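Local structure of GTP-binding protein (2DBY) at residues Ala34-Leu45 with Pro68-Ala77; Asp283-Gly291 with Glu355-Tyr363. The protein binds guanine nucleotide and is probably a ribosome-binding P-loop ATPase of the YchF/OLA1 subfamily of OBG GTPases. One frame throughout, in Å; residues are numbered along the deposited sequence.

Contact 1: Ala34-Leu45 with Pro68-Ala77. With FMT (formic acid), chain E.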
loop_
_atom_site.group_PDB
_atom_site.type_symbol
_atom_site.label_atom_id
_atom_site.label_comp_id
_atom_site.label_asym_id
_atom_site.label_seq_id
_atom_site.Cartn_x
_atom_site.Cartn_y
_atom_site.Cartn_z
ATOM N N ALA A 34 -12.851 1.986 -8.784
ATOM C CA ALA A 34 -12.493 3.320 -8.308
ATOM C C ALA A 34 -11.674 4.126 -9.303
ATOM O O ALA A 34 -11.641 5.345 -9.194
ATOM C CB ALA A 34 -11.718 3.225 -6.990
ATOM N N THR A 35 -11.012 3.469 -10.261
ATOM C CA THR A 35 -10.186 4.209 -11.203
ATOM C C THR A 35 -10.984 5.052 -12.206
ATOM O O THR A 35 -10.411 5.745 -13.037
ATOM C CB THR A 35 -9.172 3.297 -11.970
ATOM O OG1 THR A 35 -9.881 2.329 -12.751
ATOM C CG2 THR A 35 -8.219 2.595 -10.991
ATOM N N ILE A 36 -12.311 5.001 -12.146
ATOM C CA ILE A 36 -13.063 5.872 -13.047
ATOM C C ILE A 36 -12.658 7.322 -12.745
ATOM O O ILE A 36 -12.633 8.174 -13.633
ATOM C CB ILE A 36 -14.584 5.750 -12.812
ATOM C CG1 ILE A 36 -15.049 4.357 -13.199
ATOM C CG2 ILE A 36 -15.329 6.789 -13.639
ATOM C CD1 ILE A 36 -16.548 4.126 -12.997
ATOM N N ASP A 37 -12.338 7.588 -11.474
ATOM C CA ASP A 37 -11.946 8.924 -11.029
ATOM C C ASP A 37 -10.625 9.306 -11.692
ATOM O O ASP A 37 -9.692 8.501 -11.729
ATOM C CB ASP A 37 -11.827 8.920 -9.495
ATOM C CG ASP A 37 -11.521 10.292 -8.906
ATOM O OD1 ASP A 37 -11.952 10.531 -7.759
ATOM O OD2 ASP A 37 -10.844 11.121 -9.544
ATOM N N LYS A 38 -10.548 10.511 -12.235
ATOM C CA LYS A 38 -9.329 10.945 -12.914
ATOM C C LYS A 38 -8.119 10.971 -11.969
ATOM O O LYS A 38 -6.973 10.910 -12.413
ATOM C CB LYS A 38 -9.528 12.332 -13.557
ATOM C CG LYS A 38 -9.668 13.492 -12.572
ATOM C CD LYS A 38 -9.605 14.827 -13.320
ATOM C CE LYS A 38 -9.433 16.013 -12.374
ATOM N NZ LYS A 38 -9.173 17.290 -13.132
ATOM N N ASN A 39 -8.369 11.041 -10.664
ATOM C CA ASN A 39 -7.265 11.091 -9.698
ATOM C C ASN A 39 -6.850 9.747 -9.141
ATOM O O ASN A 39 -5.982 9.696 -8.273
ATOM C CB ASN A 39 -7.639 11.992 -8.520
ATOM C CG ASN A 39 -7.736 13.450 -8.922
ATOM O OD1 ASN A 39 -6.903 13.942 -9.682
ATOM N ND2 ASN A 39 -8.750 14.147 -8.417
ATOM N N VAL A 40 -7.440 8.676 -9.662
ATOM C CA VAL A 40 -7.177 7.326 -9.170
ATOM C C VAL A 40 -6.642 6.391 -10.260
ATOM O O VAL A 40 -7.238 6.268 -11.341
ATOM C CB VAL A 40 -8.485 6.711 -8.583
ATOM C CG1 VAL A 40 -8.204 5.329 -7.992
ATOM C CG2 VAL A 40 -9.106 7.649 -7.502
ATOM N N GLY A 41 -5.513 5.733 -9.991
ATOM C CA GLY A 41 -4.976 4.832 -10.999
ATOM C C GLY A 41 -4.169 3.765 -10.292
ATOM O O GLY A 41 -4.007 3.826 -9.072
ATOM N N VAL A 42 -3.664 2.799 -11.037
ATOM C CA VAL A 42 -2.869 1.750 -10.412
ATOM C C VAL A 42 -1.532 1.583 -11.102
ATOM O O VAL A 42 -1.344 2.012 -12.250
ATOM C CB VAL A 42 -3.590 0.388 -10.435
ATOM C CG1 VAL A 42 -4.942 0.486 -9.750
ATOM C CG2 VAL A 42 -3.761 -0.080 -11.857
ATOM N N VAL A 43 -0.592 0.971 -10.389
ATOM C CA VAL A 43 0.724 0.694 -10.940
ATOM C C VAL A 43 0.863 -0.823 -10.949
ATOM O O VAL A 43 0.831 -1.440 -9.897
ATOM C CB VAL A 43 1.866 1.276 -10.053
ATOM C CG1 VAL A 43 3.231 0.880 -10.651
ATOM C CG2 VAL A 43 1.754 2.800 -9.959
ATOM N N PRO A 44 0.965 -1.445 -12.137
ATOM C CA PRO A 44 1.108 -2.904 -12.212
ATOM C C PRO A 44 2.401 -3.277 -11.452
ATOM O O PRO A 44 3.453 -2.651 -11.664
ATOM C CB PRO A 44 1.239 -3.163 -13.715
ATOM C CG PRO A 44 0.447 -2.031 -14.339
ATOM C CD PRO A 44 0.893 -0.843 -13.482
ATOM N N LEU A 45 2.325 -4.295 -10.598
ATOM C CA LEU A 45 3.458 -4.736 -9.782
ATOM C C LEU A 45 4.218 -5.808 -10.545
ATOM O O LEU A 45 3.664 -6.851 -10.878
ATOM C CB LEU A 45 2.957 -5.338 -8.469
ATOM C CG LEU A 45 3.244 -4.698 -7.112
ATOM C CD1 LEU A 45 2.925 -5.739 -6.037
ATOM C CD2 LEU A 45 4.702 -4.239 -7.008
ATOM N N PRO A 68 -0.314 -9.738 -13.877
ATOM C CA PRO A 68 0.169 -9.284 -12.569
ATOM C C PRO A 68 -0.918 -8.589 -11.777
ATOM O O PRO A 68 -2.005 -8.300 -12.296
ATOM C CB PRO A 68 1.281 -8.303 -12.928
ATOM C CG PRO A 68 0.715 -7.640 -14.177
ATOM C CD PRO A 68 0.065 -8.796 -14.951
ATOM N N THR A 69 -0.622 -8.343 -10.511
ATOM C CA THR A 69 -1.542 -7.573 -9.676
ATOM C C THR A 69 -1.050 -6.111 -9.750
ATOM O O THR A 69 -0.247 -5.766 -10.628
ATOM C CB THR A 69 -1.613 -8.120 -8.222
ATOM O OG1 THR A 69 -2.599 -7.377 -7.490
ATOM C CG2 THR A 69 -0.254 -8.018 -7.499
ATOM N N HIS A 70 -1.514 -5.254 -8.846
ATOM C CA HIS A 70 -1.159 -3.844 -8.894
ATOM C C HIS A 70 -1.408 -3.171 -7.546
ATOM O O HIS A 70 -1.954 -3.789 -6.623
ATOM C CB HIS A 70 -2.029 -3.163 -9.959
ATOM C CG HIS A 70 -3.503 -3.373 -9.758
ATOM N ND1 HIS A 70 -4.330 -3.870 -10.743
ATOM C CD2 HIS A 70 -4.295 -3.153 -8.682
ATOM C CE1 HIS A 70 -5.567 -3.951 -10.281
ATOM N NE2 HIS A 70 -5.574 -3.523 -9.032
ATOM N N VAL A 71 -0.992 -1.904 -7.450
ATOM C CA VAL A 71 -1.185 -1.093 -6.248
ATOM C C VAL A 71 -1.854 0.204 -6.704
ATOM O O VAL A 71 -1.378 0.854 -7.640
ATOM C CB VAL A 71 0.154 -0.743 -5.572
ATOM C CG1 VAL A 71 -0.111 0.145 -4.327
ATOM C CG2 VAL A 71 0.876 -2.005 -5.171
ATOM N N GLU A 72 -2.941 0.572 -6.035
ATOM C CA GLU A 72 -3.706 1.774 -6.391
ATOM C C GLU A 72 -3.220 3.027 -5.651
ATOM O O GLU A 72 -2.967 2.980 -4.455
ATOM C CB GLU A 72 -5.179 1.518 -6.071
ATOM C CG GLU A 72 -6.142 2.640 -6.445
ATOM C CD GLU A 72 -7.587 2.202 -6.292
ATOM O OE1 GLU A 72 -8.055 1.393 -7.108
ATOM O OE2 GLU A 72 -8.253 2.657 -5.352
ATOM N N PHE A 73 -3.111 4.136 -6.389
ATOM C CA PHE A 73 -2.647 5.408 -5.850
ATOM C C PHE A 73 -3.673 6.478 -6.182
ATOM O O PHE A 73 -4.233 6.470 -7.286
ATOM C CB PHE A 73 -1.305 5.799 -6.482
ATOM C CG PHE A 73 -0.146 4.989 -5.981
ATOM C CD1 PHE A 73 0.265 3.835 -6.653
ATOM C CD2 PHE A 73 0.511 5.357 -4.808
ATOM C CE1 PHE A 73 1.317 3.056 -6.155
ATOM C CE2 PHE A 73 1.562 4.589 -4.301
ATOM C CZ PHE A 73 1.966 3.437 -4.971
ATOM N N VAL A 74 -3.901 7.393 -5.243
ATOM C CA VAL A 74 -4.855 8.470 -5.455
ATOM C C VAL A 74 -4.148 9.816 -5.347
ATOM O O VAL A 74 -3.364 10.030 -4.409
ATOM C CB VAL A 74 -5.944 8.417 -4.379
ATOM C CG1 VAL A 74 -6.963 9.545 -4.603
ATOM C CG2 VAL A 74 -6.603 7.057 -4.384
ATOM N N ASP A 75 -4.394 10.721 -6.295
ATOM C CA ASP A 75 -3.792 12.042 -6.223
ATOM C C ASP A 75 -4.735 12.777 -5.289
ATOM O O ASP A 75 -5.848 13.134 -5.704
ATOM C CB ASP A 75 -3.805 12.751 -7.586
ATOM C CG ASP A 75 -3.163 14.141 -7.536
ATOM O OD1 ASP A 75 -2.815 14.614 -6.431
ATOM O OD2 ASP A 75 -3.003 14.766 -8.613
ATOM N N ILE A 76 -4.281 13.018 -4.056
ATOM C CA ILE A 76 -5.126 13.669 -3.063
ATOM C C ILE A 76 -5.211 15.124 -3.387
ATOM O O ILE A 76 -4.210 15.849 -3.409
ATOM C CB ILE A 76 -4.594 13.508 -1.645
ATOM C CG1 ILE A 76 -4.649 12.028 -1.223
ATOM C CG2 ILE A 76 -5.427 14.392 -0.688
ATOM C CD1 ILE A 76 -6.038 11.465 -1.018
ATOM N N ALA A 77 -6.442 15.534 -3.604
ATOM C CA ALA A 77 -6.752 16.880 -3.991
ATOM C C ALA A 77 -7.240 17.742 -2.842
ATOM O O ALA A 77 -8.027 17.281 -2.003
ATOM C CB ALA A 77 -7.788 16.823 -5.053
HETATM C C FMT E . -2.281 -4.879 -13.374
HETATM O O1 FMT E . -3.474 -4.776 -13.225
HETATM O O2 FMT E . -1.776 -5.036 -14.597
HETATM O O HOH W 1 2.196 -8.865 -9.704
#
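Val42 lies over one face of the His70 imidazole: its CG1 sits 4.1 Å from the ring centroid as a CH-pi contact, while CB stands near CG of the ring. The ring reaches this neighbour because His70 CG is tucked between its own backbone N and carbonyl carbon (chi1 54°). At the ring's edge, His70 ND1 donates an almost straight bond of 2.8 Å to O1 of a formic acid molecule, probably from the crystallisation liquor, which Ala29 also holds. With His70 cut back to an alanine, the formic acid is likely to lose its ring N-H donor and Val42 the flat surface beside it. On the same sheet face, the extended Glu72 chain crosses Val40, whose CG1 comes within 3.6 Å of Glu72 CD, and the methyls of Ala34 and Thr35 lie near the carboxylate oxygens. Val40 and Val74 run side by side, pointing the same way. On the reverse face Val43 CG2 meets Phe73 CD1 at 3.8 Å, and Leu45 packs on Val71; these four side chains make that face apolar.

Antiparallel pairing sets this register. Gly41 and Phe73 exchange two nearly linear bonds, Val43 and Val71 two more bent ones, and Asp75 N closes the far end on Asn39 O at 2.7 Å. Just before the strand, an Asx turn, Asn39 N to Asp37 OD2, shapes the approach.

Asp75 carries its carboxylate to Lys14, a GDP-binding residue of the P-loop, in a salt bridge. Strand 66-75 lies between 40-44, antiparallel to it, and 3-7, parallel to it, as in Ras-like G domains. Helix 14-25 meets the Val43 face through Leu21, and Tyr279 of helix 270-281 covers Leu45 and Val71.

Contact 2: Asp283-Gly291 with Glu355-Tyr363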
loop_
_atom_site.group_PDB
_atom_site.type_symbol
_atom_site.label_atom_id
_atom_site.label_comp_id
_atom_site.label_asym_id
_atom_site.label_seq_id
_atom_site.Cartn_x
_atom_site.Cartn_y
_atom_site.Cartn_z
ATOM N N ASP A 283 -0.149 -3.342 4.061
ATOM C CA ASP A 283 -0.028 -4.677 4.679
ATOM C C ASP A 283 -0.598 -5.766 3.780
ATOM O O ASP A 283 -1.382 -6.607 4.219
ATOM C CB ASP A 283 -0.761 -4.708 6.017
ATOM C CG ASP A 283 -0.318 -5.863 6.902
ATOM O OD1 ASP A 283 -1.053 -6.177 7.861
ATOM O OD2 ASP A 283 0.765 -6.450 6.655
ATOM N N LEU A 284 -0.172 -5.771 2.524
ATOM C CA LEU A 284 -0.704 -6.727 1.567
ATOM C C LEU A 284 0.248 -7.858 1.236
ATOM O O LEU A 284 1.452 -7.773 1.490
ATOM C CB LEU A 284 -1.051 -5.991 0.278
ATOM C CG LEU A 284 -1.971 -4.787 0.462
ATOM C CD1 LEU A 284 -2.101 -4.060 -0.873
ATOM C CD2 LEU A 284 -3.333 -5.259 0.982
ATOM N N LEU A 285 -0.312 -8.925 0.674
ATOM C CA LEU A 285 0.497 -10.063 0.233
ATOM C C LEU A 285 -0.072 -10.567 -1.081
ATOM O O LEU A 285 -1.241 -10.325 -1.412
ATOM C CB LEU A 285 0.553 -11.171 1.300
ATOM C CG LEU A 285 -0.696 -11.805 1.907
ATOM C CD1 LEU A 285 -1.235 -12.883 0.971
ATOM C CD2 LEU A 285 -0.331 -12.419 3.276
ATOM N N THR A 286 0.778 -11.238 -1.853
ATOM C CA THR A 286 0.411 -11.778 -3.142
ATOM C C THR A 286 0.243 -13.293 -3.089
ATOM O O THR A 286 1.064 -13.966 -2.470
ATOM C CB THR A 286 1.541 -11.529 -4.183
ATOM O OG1 THR A 286 1.795 -10.120 -4.294
ATOM C CG2 THR A 286 1.167 -12.111 -5.545
ATOM N N PHE A 287 -0.826 -13.819 -3.695
ATOM C CA PHE A 287 -0.943 -15.280 -3.829
ATOM C C PHE A 287 -1.182 -15.492 -5.325
ATOM O O PHE A 287 -1.579 -14.547 -6.039
ATOM C CB PHE A 287 -2.054 -15.899 -2.944
ATOM C CG PHE A 287 -3.461 -15.677 -3.428
ATOM C CD1 PHE A 287 -3.997 -16.453 -4.458
ATOM C CD2 PHE A 287 -4.275 -14.723 -2.814
ATOM C CE1 PHE A 287 -5.324 -16.286 -4.870
ATOM C CE2 PHE A 287 -5.594 -14.553 -3.220
ATOM C CZ PHE A 287 -6.122 -15.331 -4.246
ATOM N N PHE A 288 -0.913 -16.700 -5.824
ATOM C CA PHE A 288 -1.044 -16.962 -7.251
ATOM C C PHE A 288 -2.004 -18.081 -7.610
ATOM O O PHE A 288 -2.297 -18.935 -6.787
ATOM C CB PHE A 288 0.317 -17.418 -7.849
ATOM C CG PHE A 288 1.456 -16.468 -7.604
ATOM C CD1 PHE A 288 2.301 -16.637 -6.515
ATOM C CD2 PHE A 288 1.683 -15.405 -8.475
ATOM C CE1 PHE A 288 3.376 -15.748 -6.291
ATOM C CE2 PHE A 288 2.744 -14.512 -8.266
ATOM C CZ PHE A 288 3.595 -14.689 -7.166
ATOM N N THR A 289 -2.497 -18.039 -8.840
ATOM C CA THR A 289 -3.248 -19.172 -9.385
ATOM C C THR A 289 -2.353 -19.496 -10.588
ATOM O O THR A 289 -1.903 -18.592 -11.308
ATOM C CB THR A 289 -4.705 -18.843 -9.778
ATOM O OG1 THR A 289 -4.773 -17.697 -10.629
ATOM C CG2 THR A 289 -5.513 -18.633 -8.526
ATOM N N ALA A 290 -2.066 -20.772 -10.806
ATOM C CA ALA A 290 -1.153 -21.118 -11.885
ATOM C C ALA A 290 -1.495 -22.444 -12.544
ATOM O O ALA A 290 -1.811 -23.421 -11.871
ATOM C CB ALA A 290 0.273 -21.163 -11.353
ATOM N N GLY A 291 -1.413 -22.440 -13.868
ATOM C CA GLY A 291 -1.717 -23.617 -14.656
ATOM C C GLY A 291 -1.393 -23.352 -16.111
ATOM O O GLY A 291 -0.944 -22.268 -16.480
ATOM N N GLU A 355 -4.512 -19.108 7.073
ATOM C CA GLU A 355 -4.165 -17.740 6.707
ATOM C C GLU A 355 -3.194 -17.822 5.525
ATOM O O GLU A 355 -2.125 -18.448 5.622
ATOM C CB GLU A 355 -3.514 -17.007 7.889
ATOM C CG GLU A 355 -4.546 -16.388 8.836
ATOM C CD GLU A 355 -3.959 -15.920 10.156
ATOM O OE1 GLU A 355 -2.885 -15.281 10.151
ATOM O OE2 GLU A 355 -4.585 -16.185 11.204
ATOM N N VAL A 356 -3.565 -17.193 4.411
ATOM C CA VAL A 356 -2.729 -17.219 3.215
ATOM C C VAL A 356 -1.379 -16.568 3.462
ATOM O O VAL A 356 -1.269 -15.571 4.181
ATOM C CB VAL A 356 -3.424 -16.520 2.038
ATOM C CG1 VAL A 356 -2.518 -16.545 0.807
ATOM C CG2 VAL A 356 -4.737 -17.228 1.721
ATOM N N GLN A 357 -0.340 -17.129 2.862
ATOM C CA GLN A 357 0.997 -16.586 3.038
ATOM C C GLN A 357 1.467 -16.034 1.702
ATOM O O GLN A 357 1.070 -16.524 0.655
ATOM C CB GLN A 357 1.951 -17.688 3.516
ATOM C CG GLN A 357 1.627 -18.220 4.908
ATOM C CD GLN A 357 2.455 -19.454 5.258
ATOM O OE1 GLN A 357 2.134 -20.573 4.845
ATOM N NE2 GLN A 357 3.537 -19.248 6.003
ATOM N N ASP A 358 2.306 -15.007 1.740
ATOM C CA ASP A 358 2.793 -14.438 0.506
ATOM C C ASP A 358 3.500 -15.543 -0.296
ATOM O O ASP A 358 4.256 -16.345 0.263
ATOM C CB ASP A 358 3.773 -13.313 0.806
ATOM C CG ASP A 358 4.181 -12.575 -0.429
ATOM O OD1 ASP A 358 5.195 -12.954 -1.057
ATOM O OD2 ASP A 358 3.470 -11.619 -0.773
ATOM N N GLY A 359 3.225 -15.579 -1.596
ATOM C CA GLY A 359 3.831 -16.567 -2.482
ATOM C C GLY A 359 3.068 -17.874 -2.626
ATOM O O GLY A 359 3.444 -18.745 -3.427
ATOM N N ASP A 360 2.005 -18.038 -1.854
ATOM C CA ASP A 360 1.206 -19.267 -1.940
ATOM C C ASP A 360 0.555 -19.391 -3.314
ATOM O O ASP A 360 0.105 -18.390 -3.880
ATOM C CB ASP A 360 0.064 -19.241 -0.910
ATOM C CG ASP A 360 0.488 -19.703 0.470
ATOM O OD1 ASP A 360 1.602 -20.245 0.605
ATOM O OD2 ASP A 360 -0.319 -19.540 1.420
ATOM N N VAL A 361 0.500 -20.611 -3.853
ATOM C CA VAL A 361 -0.200 -20.838 -5.108
ATOM C C VAL A 361 -1.411 -21.645 -4.636
ATOM O O VAL A 361 -1.243 -22.625 -3.907
ATOM C CB VAL A 361 0.608 -21.680 -6.095
ATOM C CG1 VAL A 361 -0.176 -21.822 -7.398
ATOM C CG2 VAL A 361 1.959 -21.002 -6.367
ATOM N N ILE A 362 -2.606 -21.247 -5.063
ATOM C CA ILE A 362 -3.841 -21.892 -4.611
ATOM C C ILE A 362 -4.753 -22.403 -5.720
ATOM O O ILE A 362 -4.888 -21.767 -6.782
ATOM C CB ILE A 362 -4.673 -20.884 -3.749
ATOM C CG1 ILE A 362 -3.839 -20.404 -2.559
ATOM C CG2 ILE A 362 -5.953 -21.529 -3.255
ATOM C CD1 ILE A 362 -4.484 -19.210 -1.811
ATOM N N TYR A 363 -5.363 -23.568 -5.480
ATOM C CA TYR A 363 -6.350 -24.112 -6.416
ATOM C C TYR A 363 -7.532 -24.502 -5.507
ATOM O O TYR A 363 -7.403 -25.382 -4.652
ATOM C CB TYR A 363 -5.834 -25.344 -7.174
ATOM C CG TYR A 363 -6.784 -25.727 -8.292
ATOM C CD1 TYR A 363 -6.862 -24.960 -9.451
ATOM C CD2 TYR A 363 -7.664 -26.800 -8.155
ATOM C CE1 TYR A 363 -7.798 -25.250 -10.450
ATOM C CE2 TYR A 363 -8.598 -27.097 -9.145
ATOM C CZ TYR A 363 -8.657 -26.317 -10.286
ATOM O OH TYR A 363 -9.570 -26.596 -11.275
HETATM O O HOH W 2 3.869 -9.204 1.142
HETATM O O HOH W 3 4.264 -10.250 -2.983
HETATM O O HOH W 4 -3.719 -22.382 -9.229
#
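Asp358 turns its CG anti to the backbone N (chi1 -173°), which swings OD2 to Thr286 N at 2.9 Å; the N-H points almost straight at the oxygen from above the carboxylate plane. Two waters also donate to this oxygen, so three donors grip it, and OD1 pairs with Arg49. Phe287 CG, between its backbone N and carbonyl carbon (chi1 75°), lays the ring against Ile362, whose CD1 sits over one face, 4.2 Å from the centroid. Val356 offers one methyl, CG1, to both Phe287 CB and Leu285 CD1.

Gly359 occupies the type II turn from Gln357 to Asp360 at positive phi, where a CB would press on the preceding carbonyl; its N donates to Thr286 O. Phe288 takes both backbone bonds, N to Asp360 O at 2.8 Å and O from Ile362 N at 2.9 Å, making a single bridge with Val361 between strands inclined at 46°.

This packing, away from the nucleotide site, is consistent with the ubiquitin-like TGS domain of YchF/OLA1 proteins. Phe288 packs on Leu50 and Leu53 of helix 48-57, and Phe287 stacks with Trp298 of strand 295-301 and meets helix 306-313. Ile362 leans on strand 323-328, joining two sheets.

From the N terminus, the chain passes the P-loop and helix 14-25 before contact 1 opens. Its strand 40-44 returns through helix 48-57 to strand 66-75, closing a loop of 22 intervening residues within the G domain. Only after the nucleotide-binding core and helix 270-281 does contact 2 begin; its 63 intervening residues bring strand 360-365 back to strand 284-290. The loops therefore follow in series, neither nested nor crossed. They are nevertheless linked: strand 66-75 pairs with 295-301, which pairs with 284-290, so one sheet runs through both contacts, and contact 2 adds the three-stranded sheet of the C-terminal region.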